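Local structure of cytoplasmic protein (Cryptococcus neoformans var. grubii serotype A, 7LPO) at residues I300-E309 with W374-L382; L171-L179 with I331-W339. The protein probably hydrolyses steryl beta-glucosides, as a fungal sterylglucosidase of glycoside hydrolase family 5. All coordinates share one frame; numbering follows the deposited sequence.

Contact 1. Residues I300-E309 with W374-L382; sequences IEGMRLGMGE and WEIATSTLL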
ATOM      1  N   ILE A 300      24.277  14.117  -6.439  1.00 15.39           N
ATOM      2  CA  ILE A 300      25.217  15.197  -6.155  1.00 15.47           C
ATOM      3  C   ILE A 300      24.629  16.546  -6.566  1.00 16.51           C
ATOM      4  O   ILE A 300      24.825  17.557  -5.880  1.00 15.55           O
ATOM      5  CB  ILE A 300      26.574  14.934  -6.832  1.00 15.53           C
ATOM      6  CG1 ILE A 300      27.571  16.034  -6.459  1.00 15.62           C
ATOM      7  CG2 ILE A 300      26.420  14.867  -8.341  1.00 15.56           C
ATOM      8  CD1 ILE A 300      27.876  16.121  -4.994  1.00 15.61           C
ATOM      9  N   GLU A 301      23.891  16.591  -7.679  1.00 15.50           N
ATOM     10  CA  GLU A 301      23.215  17.834  -8.038  1.00 15.66           C
ATOM     11  C   GLU A 301      22.241  18.262  -6.945  1.00 15.49           C
ATOM     12  O   GLU A 301      22.096  19.456  -6.672  1.00 15.53           O
ATOM     13  CB  GLU A 301      22.483  17.691  -9.370  1.00 15.53           C
ATOM     14  CG  GLU A 301      23.402  17.658 -10.581  1.00 17.65           C
ATOM     15  CD  GLU A 301      22.639  17.516 -11.901  1.00 23.12           C
ATOM     16  OE1 GLU A 301      21.539  16.909 -11.913  1.00 22.49           O
ATOM     17  OE2 GLU A 301      23.144  18.017 -12.934  1.00 26.78           O
ATOM     18  N   GLY A 302      21.560  17.304  -6.314  1.00 15.41           N
ATOM     19  CA  GLY A 302      20.613  17.651  -5.268  1.00 15.36           C
ATOM     20  C   GLY A 302      21.290  18.187  -4.020  1.00 15.38           C
ATOM     21  O   GLY A 302      20.766  19.089  -3.360  1.00 15.39           O
ATOM     22  N   MET A 303      22.459  17.633  -3.681  1.00 19.12           N
ATOM     23  CA  MET A 303      23.243  18.147  -2.565  1.00 17.06           C
ATOM     24  C   MET A 303      23.717  19.573  -2.833  1.00 17.48           C
ATOM     25  O   MET A 303      23.660  20.429  -1.944  1.00 18.47           O
ATOM     26  CB  MET A 303      24.435  17.227  -2.302  1.00 17.07           C
ATOM     27  CG  MET A 303      24.061  15.852  -1.747  1.00 19.78           C
ATOM     28  SD  MET A 303      25.457  14.699  -1.715  1.00 17.20           S
ATOM     29  CE  MET A 303      24.629  13.182  -1.233  1.00 21.65           C
ATOM     30  N   ARG A 304      24.203  19.846  -4.046  1.00 15.58           N
ATOM     31  CA  ARG A 304      24.576  21.216  -4.386  1.00 15.67           C
ATOM     32  C   ARG A 304      23.376  22.142  -4.288  1.00 15.66           C
ATOM     33  O   ARG A 304      23.487  23.270  -3.791  1.00 15.71           O
ATOM     34  CB  ARG A 304      25.162  21.283  -5.792  1.00 15.73           C
ATOM     35  CG  ARG A 304      26.517  20.613  -5.944  1.00 17.15           C
ATOM     36  CD  ARG A 304      26.789  20.360  -7.409  1.00 19.98           C
ATOM     37  NE  ARG A 304      28.032  19.629  -7.637  1.00 21.78           N
ATOM     38  CZ  ARG A 304      28.283  18.915  -8.729  1.00 22.71           C
ATOM     39  NH1 ARG A 304      27.367  18.827  -9.687  1.00 18.57           N
ATOM     40  NH2 ARG A 304      29.446  18.285  -8.856  1.00 26.94           N
ATOM     41  N   LEU A 305      22.219  21.685  -4.770  1.00 15.94           N
ATOM     42  CA  LEU A 305      21.001  22.472  -4.628  1.00 16.31           C
ATOM     43  C   LEU A 305      20.669  22.702  -3.159  1.00 15.77           C
ATOM     44  O   LEU A 305      20.233  23.789  -2.771  1.00 15.80           O
ATOM     45  CB  LEU A 305      19.843  21.760  -5.335  1.00 15.74           C
ATOM     46  CG  LEU A 305      19.854  21.782  -6.867  1.00 16.29           C
ATOM     47  CD1 LEU A 305      18.774  20.838  -7.426  1.00 15.86           C
ATOM     48  CD2 LEU A 305      19.636  23.176  -7.392  1.00 17.30           C
ATOM     49  N   GLY A 306      20.839  21.673  -2.330  1.00 16.34           N
ATOM     50  CA  GLY A 306      20.563  21.812  -0.913  1.00 18.26           C
ATOM     51  C   GLY A 306      21.499  22.765  -0.199  1.00 18.45           C
ATOM     52  O   GLY A 306      21.211  23.160   0.936  1.00 18.85           O
ATOM     53  N   MET A 307      22.626  23.112  -0.821  1.00 15.67           N
ATOM     54  CA  MET A 307      23.506  24.167  -0.342  1.00 15.75           C
ATOM     55  C   MET A 307      23.243  25.491  -1.058  1.00 16.03           C
ATOM     56  O   MET A 307      24.052  26.417  -0.955  1.00 17.46           O
ATOM     57  CB  MET A 307      24.969  23.751  -0.512  1.00 15.80           C
ATOM     58  CG  MET A 307      25.465  22.760   0.535  1.00 20.98           C
ATOM     59  SD  MET A 307      25.300  23.352   2.251  1.00 23.47           S
ATOM     60  CE  MET A 307      26.323  24.820   2.196  1.00 21.13           C
ATOM     61  N   GLY A 308      22.126  25.601  -1.770  1.00 17.10           N
ATOM     62  CA  GLY A 308      21.712  26.854  -2.346  1.00 17.32           C
ATOM     63  C   GLY A 308      22.292  27.174  -3.703  1.00 19.76           C
ATOM     64  O   GLY A 308      22.109  28.302  -4.180  1.00 20.97           O
ATOM     65  N   GLU A 309      22.988  26.232  -4.338  1.00 19.35           N
ATOM     66  CA  GLU A 309      23.648  26.482  -5.612  1.00 23.06           C
ATOM     67  C   GLU A 309      22.742  26.077  -6.768  1.00 21.81           C
ATOM     68  O   GLU A 309      22.223  24.961  -6.796  1.00 21.53           O
ATOM     69  CB  GLU A 309      24.962  25.713  -5.697  1.00 29.09           C
ATOM     70  CG  GLU A 309      25.961  26.058  -4.623  1.00 37.95           C
ATOM     71  CD  GLU A 309      27.211  25.206  -4.723  1.00 46.88           C
ATOM     72  OE1 GLU A 309      27.410  24.561  -5.782  1.00 49.79           O
ATOM     73  OE2 GLU A 309      27.985  25.175  -3.741  1.00 50.08           O
ATOM     74  N   TRP A 374      31.428  14.894  -0.305  1.00 16.88           N
ATOM     75  CA  TRP A 374      31.805  15.873  -1.312  1.00 16.69           C
ATOM     76  C   TRP A 374      32.362  17.115  -0.639  1.00 17.98           C
ATOM     77  O   TRP A 374      32.209  17.320   0.566  1.00 19.48           O
ATOM     78  CB  TRP A 374      30.627  16.228  -2.228  1.00 15.98           C
ATOM     79  CG  TRP A 374      29.464  16.923  -1.596  1.00 15.94           C
ATOM     80  CD1 TRP A 374      28.609  16.410  -0.665  1.00 16.18           C
ATOM     81  CD2 TRP A 374      28.997  18.252  -1.878  1.00 15.98           C
ATOM     82  NE1 TRP A 374      27.647  17.338  -0.345  1.00 16.91           N
ATOM     83  CE2 TRP A 374      27.859  18.475  -1.079  1.00 15.92           C
ATOM     84  CE3 TRP A 374      29.426  19.269  -2.732  1.00 17.99           C
ATOM     85  CZ2 TRP A 374      27.150  19.671  -1.103  1.00 15.94           C
ATOM     86  CZ3 TRP A 374      28.724  20.460  -2.751  1.00 17.12           C
ATOM     87  CH2 TRP A 374      27.599  20.652  -1.940  1.00 16.64           C
ATOM     88  N   GLU A 375      33.005  17.951  -1.448  1.00 20.63           N
ATOM     89  CA  GLU A 375      33.666  19.165  -0.992  1.00 23.46           C
ATOM     90  C   GLU A 375      32.887  20.375  -1.486  1.00 19.66           C
ATOM     91  O   GLU A 375      32.799  20.602  -2.698  1.00 18.33           O
ATOM     92  CB  GLU A 375      35.107  19.222  -1.497  1.00 29.19           C
ATOM     93  CG  GLU A 375      35.866  20.447  -1.016  1.00 36.97           C
ATOM     94  CD  GLU A 375      37.310  20.459  -1.471  1.00 44.02           C
ATOM     95  OE1 GLU A 375      37.610  19.860  -2.526  1.00 44.31           O
ATOM     96  OE2 GLU A 375      38.147  21.071  -0.771  1.00 48.70           O
ATOM     97  N   ILE A 376      32.366  21.169  -0.547  1.00 20.67           N
ATOM     98  CA  ILE A 376      31.475  22.273  -0.897  1.00 25.79           C
ATOM     99  C   ILE A 376      32.221  23.374  -1.648  1.00 30.01           C
ATOM    100  O   ILE A 376      31.668  23.993  -2.565  1.00 33.99           O
ATOM    101  CB  ILE A 376      30.793  22.823   0.370  1.00 25.99           C
ATOM    102  CG1 ILE A 376      29.692  21.865   0.839  1.00 24.92           C
ATOM    103  CG2 ILE A 376      30.230  24.211   0.109  1.00 27.44           C
ATOM    104  CD1 ILE A 376      29.204  22.132   2.242  1.00 25.79           C
ATOM    105  N   ALA A 377      33.470  23.653  -1.268  1.00 33.54           N
ATOM    106  CA  ALA A 377      34.185  24.771  -1.882  1.00 33.22           C
ATOM    107  C   ALA A 377      34.377  24.550  -3.378  1.00 33.99           C
ATOM    108  O   ALA A 377      34.226  25.483  -4.178  1.00 34.75           O
ATOM    109  CB  ALA A 377      35.537  24.980  -1.193  1.00 33.46           C
ATOM    110  N   THR A 378      34.695  23.321  -3.776  1.00 28.38           N
ATOM    111  CA  THR A 378      34.959  22.990  -5.168  1.00 28.82           C
ATOM    112  C   THR A 378      33.841  22.200  -5.836  1.00 29.75           C
ATOM    113  O   THR A 378      33.901  21.994  -7.053  1.00 30.00           O
ATOM    114  CB  THR A 378      36.256  22.178  -5.274  1.00 29.23           C
ATOM    115  OG1 THR A 378      36.094  20.935  -4.576  1.00 29.79           O
ATOM    116  CG2 THR A 378      37.415  22.935  -4.673  1.00 28.66           C
ATOM    117  N   SER A 379      32.832  21.754  -5.088  1.00 32.19           N
ATOM    118  CA  SER A 379      31.733  20.935  -5.605  1.00 31.03           C
ATOM    119  C   SER A 379      32.217  19.586  -6.123  1.00 30.38           C
ATOM    120  O   SER A 379      31.555  18.957  -6.961  1.00 31.64           O
ATOM    121  CB  SER A 379      30.956  21.670  -6.702  1.00 32.51           C
ATOM    122  OG  SER A 379      30.506  22.934  -6.243  1.00 37.19           O
ATOM    123  N   THR A 380      33.358  19.120  -5.631  1.00 27.98           N
ATOM    124  CA  THR A 380      33.943  17.875  -6.100  1.00 28.18           C
ATOM    125  C   THR A 380      33.351  16.703  -5.332  1.00 23.91           C
ATOM    126  O   THR A 380      33.315  16.712  -4.097  1.00 22.48           O
ATOM    127  CB  THR A 380      35.464  17.900  -5.941  1.00 30.55           C
ATOM    128  OG1 THR A 380      35.999  19.015  -6.662  1.00 35.32           O
ATOM    129  CG2 THR A 380      36.074  16.620  -6.479  1.00 28.99           C
ATOM    130  N   LEU A 381      32.858  15.712  -6.073  1.00 22.30           N
ATOM    131  CA  LEU A 381      32.421  14.450  -5.493  1.00 21.45           C
ATOM    132  C   LEU A 381      33.655  13.677  -5.059  1.00 23.03           C
ATOM    133  O   LEU A 381      34.473  13.285  -5.896  1.00 26.30           O
ATOM    134  CB  LEU A 381      31.615  13.657  -6.514  1.00 21.29           C
ATOM    135  CG  LEU A 381      30.893  12.401  -6.048  1.00 22.05           C
ATOM    136  CD1 LEU A 381      29.968  12.689  -4.890  1.00 22.47           C
ATOM    137  CD2 LEU A 381      30.132  11.803  -7.247  1.00 21.92           C
ATOM    138  N   LEU A 382      33.809  13.477  -3.753  1.00 20.50           N
ATOM    139  CA  LEU A 382      35.007  12.838  -3.226  1.00 21.17           C
ATOM    140  C   LEU A 382      34.860  11.329  -3.074  1.00 23.08           C
ATOM    141  O   LEU A 382      35.855  10.603  -3.202  1.00 22.41           O
ATOM    142  CB  LEU A 382      35.369  13.436  -1.868  1.00 21.86           C
ATOM    143  CG  LEU A 382      35.787  14.902  -1.829  1.00 23.77           C
ATOM    144  CD1 LEU A 382      36.058  15.303  -0.386  1.00 23.36           C
ATOM    145  CD2 LEU A 382      37.013  15.167  -2.684  1.00 26.31           C
TER
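Trp374, at the start of a two-stranded antiparallel hairpin (374-375 with 380-381), lays its indole against one side of the short helix 299-306, which closes in a Schellman motif with Gly308 at positive phi. The apolar contacts centre on that ring. CD1 of Ile300 sits over one face, 4.2 Å from the centroid of the five-membered ring and 28° off its normal, a CH-pi contact; the same methyl meets CD1 of Leu381 at 4.0 Å. Ile376 CG1, from the hairpin itself, lies on the opposite face, over the rim of the six-membered ring, so isoleucines flank the indole on both faces at different places. Met303 adds an oblique Met-aromatic contact, its SD 3.7 Å from Trp374 NE1. At the ring edge, CG of Met307 lies 3.9 Å from Trp374 CZ2, and bends at chi2 and chi3 fold the chain back until its CE reaches Ile376 CD1.

Polar contact is carried by Arg304. Its CG brushes the indole at CZ3, and the extended chain then leads past the ring, with the guanidinium steeply inclined to it. Ile300 CG1 lies over the rim of one guanidinium face, while Ser379, in the hairpin turn, offers its carbonyl at the edge. The resulting hydrogen bond, from Arg304 NH2 to Ser379 O, is 2.9 Å long, with an N-H...O angle of 164° and the acceptor near the guanidinium plane.

Contact 2. Residues L171-L179 with I331-W339; sequences LTATAAAYL and IDPKGVKLW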
ATOM      1  N   LEU A 171      12.330  23.267   1.552  1.00 15.74           N
ATOM      2  CA  LEU A 171      12.233  22.080   0.713  1.00 16.36           C
ATOM      3  C   LEU A 171      11.957  22.447  -0.736  1.00 17.30           C
ATOM      4  O   LEU A 171      12.575  21.899  -1.653  1.00 20.70           O
ATOM      5  CB  LEU A 171      11.127  21.165   1.244  1.00 18.09           C
ATOM      6  CG  LEU A 171      11.385  20.511   2.603  1.00 20.97           C
ATOM      7  CD1 LEU A 171      10.107  19.971   3.239  1.00 21.51           C
ATOM      8  CD2 LEU A 171      12.418  19.388   2.404  1.00 21.74           C
ATOM      9  N   THR A 172      11.043  23.389  -0.959  1.00 18.65           N
ATOM     10  CA  THR A 172      10.641  23.747  -2.314  1.00 19.74           C
ATOM     11  C   THR A 172      11.734  24.530  -3.032  1.00 17.45           C
ATOM     12  O   THR A 172      12.038  24.256  -4.198  1.00 15.92           O
ATOM     13  CB  THR A 172       9.344  24.557  -2.264  1.00 25.10           C
ATOM     14  OG1 THR A 172       8.291  23.738  -1.734  1.00 25.76           O
ATOM     15  CG2 THR A 172       8.961  25.064  -3.649  1.00 27.53           C
ATOM     16  N   ALA A 173      12.325  25.523  -2.359  1.00 19.62           N
ATOM     17  CA  ALA A 173      13.344  26.349  -3.003  1.00 19.00           C
ATOM     18  C   ALA A 173      14.510  25.502  -3.498  1.00 21.93           C
ATOM     19  O   ALA A 173      15.037  25.738  -4.591  1.00 23.93           O
ATOM     20  CB  ALA A 173      13.835  27.421  -2.030  1.00 20.14           C
ATOM     21  N   THR A 174      14.921  24.506  -2.713  1.00 19.09           N
ATOM     22  CA  THR A 174      16.048  23.650  -3.064  1.00 16.79           C
ATOM     23  C   THR A 174      15.648  22.445  -3.914  1.00 16.83           C
ATOM     24  O   THR A 174      16.518  21.669  -4.313  1.00 15.37           O
ATOM     25  CB  THR A 174      16.748  23.144  -1.795  1.00 16.40           C
ATOM     26  OG1 THR A 174      15.844  22.316  -1.049  1.00 17.19           O
ATOM     27  CG2 THR A 174      17.242  24.303  -0.919  1.00 15.88           C
ATOM     28  N   ALA A 175      14.366  22.262  -4.198  1.00 16.37           N
ATOM     29  CA  ALA A 175      13.901  21.074  -4.899  1.00 16.08           C
ATOM     30  C   ALA A 175      14.216  19.804  -4.112  1.00 15.98           C
ATOM     31  O   ALA A 175      14.358  18.722  -4.682  1.00 18.19           O
ATOM     32  CB  ALA A 175      14.504  20.999  -6.304  1.00 20.11           C
ATOM     33  N   ALA A 176      14.341  19.925  -2.790  1.00 15.18           N
ATOM     34  CA  ALA A 176      14.589  18.759  -1.953  1.00 15.12           C
ATOM     35  C   ALA A 176      13.347  17.891  -1.824  1.00 15.04           C
ATOM     36  O   ALA A 176      13.464  16.704  -1.524  1.00 14.99           O
ATOM     37  CB  ALA A 176      15.073  19.208  -0.574  1.00 19.36           C
ATOM     38  N   ALA A 177      12.170  18.464  -2.035  1.00 15.03           N
ATOM     39  CA  ALA A 177      10.924  17.721  -2.126  1.00 14.96           C
ATOM     40  C   ALA A 177       9.933  18.572  -2.906  1.00 14.99           C
ATOM     41  O   ALA A 177       9.993  19.806  -2.863  1.00 15.04           O
ATOM     42  CB  ALA A 177      10.358  17.376  -0.745  1.00 14.91           C
ATOM     43  N   TYR A 178       9.023  17.906  -3.619  1.00 15.87           N
ATOM     44  CA  TYR A 178       7.932  18.575  -4.316  1.00 15.80           C
ATOM     45  C   TYR A 178       6.660  18.332  -3.517  1.00 16.88           C
ATOM     46  O   TYR A 178       6.205  17.189  -3.395  1.00 17.54           O
ATOM     47  CB  TYR A 178       7.775  18.073  -5.748  1.00 18.45           C
ATOM     48  CG  TYR A 178       8.901  18.458  -6.662  1.00 22.22           C
ATOM     49  CD1 TYR A 178       9.435  19.744  -6.640  1.00 23.42           C
ATOM     50  CD2 TYR A 178       9.442  17.532  -7.555  1.00 23.05           C
ATOM     51  CE1 TYR A 178      10.479  20.098  -7.466  1.00 23.31           C
ATOM     52  CE2 TYR A 178      10.479  17.882  -8.401  1.00 22.51           C
ATOM     53  CZ  TYR A 178      10.990  19.163  -8.351  1.00 24.28           C
ATOM     54  OH  TYR A 178      12.016  19.523  -9.186  1.00 25.54           O
ATOM     55  N   LEU A 179       6.097  19.401  -2.972  1.00 15.09           N
ATOM     56  CA  LEU A 179       4.847  19.352  -2.232  1.00 16.63           C
ATOM     57  C   LEU A 179       3.717  19.808  -3.142  1.00 17.35           C
ATOM     58  O   LEU A 179       3.833  20.837  -3.814  1.00 18.58           O
ATOM     59  CB  LEU A 179       4.909  20.254  -1.000  1.00 21.31           C
ATOM     60  CG  LEU A 179       5.630  19.723   0.234  1.00 25.65           C
ATOM     61  CD1 LEU A 179       6.940  19.069  -0.111  1.00 28.73           C
ATOM     62  CD2 LEU A 179       5.838  20.887   1.210  1.00 25.65           C
ATOM     63  N   ILE A 331      17.162  24.914 -11.784  1.00 23.76           N
ATOM     64  CA  ILE A 331      16.636  25.127 -10.438  1.00 21.57           C
ATOM     65  C   ILE A 331      17.615  26.051  -9.730  1.00 23.12           C
ATOM     66  O   ILE A 331      18.815  25.752  -9.646  1.00 20.26           O
ATOM     67  CB  ILE A 331      16.458  23.806  -9.674  1.00 20.29           C
ATOM     68  CG1 ILE A 331      15.477  22.890 -10.422  1.00 19.68           C
ATOM     69  CG2 ILE A 331      15.983  24.071  -8.254  1.00 19.05           C
ATOM     70  CD1 ILE A 331      15.530  21.443  -9.958  1.00 20.80           C
ATOM     71  N   ASP A 332      17.117  27.183  -9.245  1.00 28.11           N
ATOM     72  CA  ASP A 332      17.961  28.179  -8.587  1.00 31.81           C
ATOM     73  C   ASP A 332      17.422  28.481  -7.197  1.00 27.50           C
ATOM     74  O   ASP A 332      16.488  29.291  -7.054  1.00 27.25           O
ATOM     75  CB  ASP A 332      18.037  29.458  -9.419  1.00 37.13           C
ATOM     76  CG  ASP A 332      19.081  30.432  -8.898  1.00 41.97           C
ATOM     77  OD1 ASP A 332      19.640  30.188  -7.800  1.00 41.84           O
ATOM     78  OD2 ASP A 332      19.345  31.439  -9.595  1.00 44.28           O
ATOM     79  N   PRO A 333      17.963  27.855  -6.146  1.00 24.43           N
ATOM     80  CA  PRO A 333      17.518  28.185  -4.783  1.00 20.62           C
ATOM     81  C   PRO A 333      17.908  29.579  -4.342  1.00 22.49           C
ATOM     82  O   PRO A 333      17.396  30.043  -3.315  1.00 22.52           O
ATOM     83  CB  PRO A 333      18.211  27.122  -3.911  1.00 19.85           C
ATOM     84  CG  PRO A 333      18.697  26.069  -4.859  1.00 21.78           C
ATOM     85  CD  PRO A 333      18.961  26.771  -6.153  1.00 23.74           C
ATOM     86  N   LYS A 334      18.813  30.240  -5.068  1.00 30.64           N
ATOM     87  CA  LYS A 334      19.262  31.595  -4.749  1.00 33.24           C
ATOM     88  C   LYS A 334      19.816  31.677  -3.332  1.00 31.97           C
ATOM     89  O   LYS A 334      19.462  32.564  -2.549  1.00 34.34           O
ATOM     90  CB  LYS A 334      18.136  32.605  -4.960  1.00 35.93           C
ATOM     91  CG  LYS A 334      17.718  32.742  -6.414  1.00 40.85           C
ATOM     92  CD  LYS A 334      16.216  32.924  -6.544  1.00 46.48           C
ATOM     93  CE  LYS A 334      15.894  34.090  -7.476  1.00 51.99           C
ATOM     94  NZ  LYS A 334      15.942  33.688  -8.925  1.00 54.85           N
ATOM     95  N   GLY A 335      20.718  30.754  -3.009  1.00 28.17           N
ATOM     96  CA  GLY A 335      21.391  30.754  -1.736  1.00 25.12           C
ATOM     97  C   GLY A 335      20.624  30.128  -0.600  1.00 23.72           C
ATOM     98  O   GLY A 335      21.215  29.893   0.458  1.00 26.12           O
ATOM     99  N   VAL A 336      19.330  29.849  -0.773  1.00 19.49           N
ATOM    100  CA  VAL A 336      18.563  29.194   0.275  1.00 19.96           C
ATOM    101  C   VAL A 336      19.066  27.769   0.438  1.00 22.48           C
ATOM    102  O   VAL A 336      19.309  27.058  -0.545  1.00 25.35           O
ATOM    103  CB  VAL A 336      17.060  29.230  -0.049  1.00 20.65           C
ATOM    104  CG1 VAL A 336      16.298  28.324   0.881  1.00 23.04           C
ATOM    105  CG2 VAL A 336      16.535  30.669   0.035  1.00 22.85           C
ATOM    106  N   LYS A 337      19.241  27.347   1.685  1.00 24.76           N
ATOM    107  CA  LYS A 337      19.793  26.041   2.007  1.00 22.96           C
ATOM    108  C   LYS A 337      18.740  25.169   2.670  1.00 22.01           C
ATOM    109  O   LYS A 337      17.885  25.657   3.414  1.00 21.08           O
ATOM    110  CB  LYS A 337      21.005  26.175   2.931  1.00 25.78           C
ATOM    111  CG  LYS A 337      22.167  26.902   2.284  1.00 31.14           C
ATOM    112  CD  LYS A 337      23.317  27.106   3.245  1.00 39.30           C
ATOM    113  CE  LYS A 337      24.422  27.920   2.580  1.00 47.03           C
ATOM    114  NZ  LYS A 337      25.463  28.379   3.550  1.00 51.31           N
ATOM    115  N   LEU A 338      18.812  23.867   2.385  1.00 20.04           N
ATOM    116  CA  LEU A 338      17.864  22.929   2.976  1.00 18.65           C
ATOM    117  C   LEU A 338      18.068  22.795   4.478  1.00 16.22           C
ATOM    118  O   LEU A 338      17.127  22.477   5.212  1.00 17.34           O
ATOM    119  CB  LEU A 338      18.008  21.557   2.313  1.00 18.79           C
ATOM    120  CG  LEU A 338      17.204  20.424   2.947  1.00 19.18           C
ATOM    121  CD1 LEU A 338      15.712  20.680   2.736  1.00 19.26           C
ATOM    122  CD2 LEU A 338      17.594  19.061   2.388  1.00 19.72           C
ATOM    123  N   TRP A 339      19.275  23.042   4.951  1.00 15.47           N
ATOM    124  CA  TRP A 339      19.679  22.639   6.286  1.00 17.89           C
ATOM    125  C   TRP A 339      19.350  23.708   7.314  1.00 16.39           C
ATOM    126  O   TRP A 339      19.648  24.888   7.114  1.00 17.76           O
ATOM    127  CB  TRP A 339      21.174  22.328   6.285  1.00 16.63           C
ATOM    128  CG  TRP A 339      21.519  21.435   5.150  1.00 15.48           C
ATOM    129  CD1 TRP A 339      22.126  21.784   3.990  1.00 15.54           C
ATOM    130  CD2 TRP A 339      21.242  20.031   5.059  1.00 15.41           C
ATOM    131  NE1 TRP A 339      22.268  20.681   3.180  1.00 15.51           N
ATOM    132  CE2 TRP A 339      21.720  19.594   3.812  1.00 15.43           C
ATOM    133  CE3 TRP A 339      20.632  19.107   5.911  1.00 17.18           C
ATOM    134  CZ2 TRP A 339      21.612  18.271   3.393  1.00 15.37           C
ATOM    135  CZ3 TRP A 339      20.521  17.786   5.495  1.00 15.28           C
ATOM    136  CH2 TRP A 339      21.005  17.384   4.245  1.00 16.47           C
TER
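The backbones meet at Ala173 and Pro333, whose CA atoms are 4.9 Å apart, where a type I turn (Thr172 to Ala175) faces a type I' turn (Pro333 to Val336). Ala173 O looks onto the proline, 3.5 Å from Pro333 CA in a CA-H...O contact, and the ring's CB and CG crowd the same oxygen. Thr174 brings its methyl against the backbone of the other loop: CG2 stands 3.5 Å from Val336 O, while OG1, turned between backbone N and carbonyl carbon (chi1 64°), bonds to His170 O and receives a weak bond from Ala176 N. Residues 171-179 fall in the sequence matching family 5 cellulases, which are TIM-barrel enzymes; 331-339 runs on from strand 322-331, beginning with its last residue, and the two join beside helix 206-221. An Asx turn, with Lys334 N bonded to Asp332 OD1, overlaps the start of the type I' turn. At one end Leu338 reaches in with CD1, touching Leu171 CD2 at 3.6 Å and Ala176 CB at 3.7 Å. Ala173 CB meets Val336 CG1. At the other, Ile331 places CD1 3.8 Å from Ala175 CB and, more loosely, near the hydroxyl of Tyr178, whose ring meets His205 and Trp183.

How the contacts relate
The two contacts adjoin, their centres about 13 Å apart, and both are partly buried and far from the chain's centre. The end of helix 299-306 belongs to contact 1, yet it also supports contact 2: Gly306 O probably accepts a hydrogen bond from Leu338 N, Gly308 O probably another from Gly335 N, and Leu305 packs on Pro333. The 374-382 hairpin meets side chains of the helix, while loop 331-339 is held mainly through backbone carbonyls at and just after its end. Contact 1 gathers large side chains round an aromatic ring and adds an arginine-to-carbonyl bond, whereas contact 2 fits alanines and a threonine methyl against leucine, isoleucine, valine and proline, with no aromatic ring at its centre.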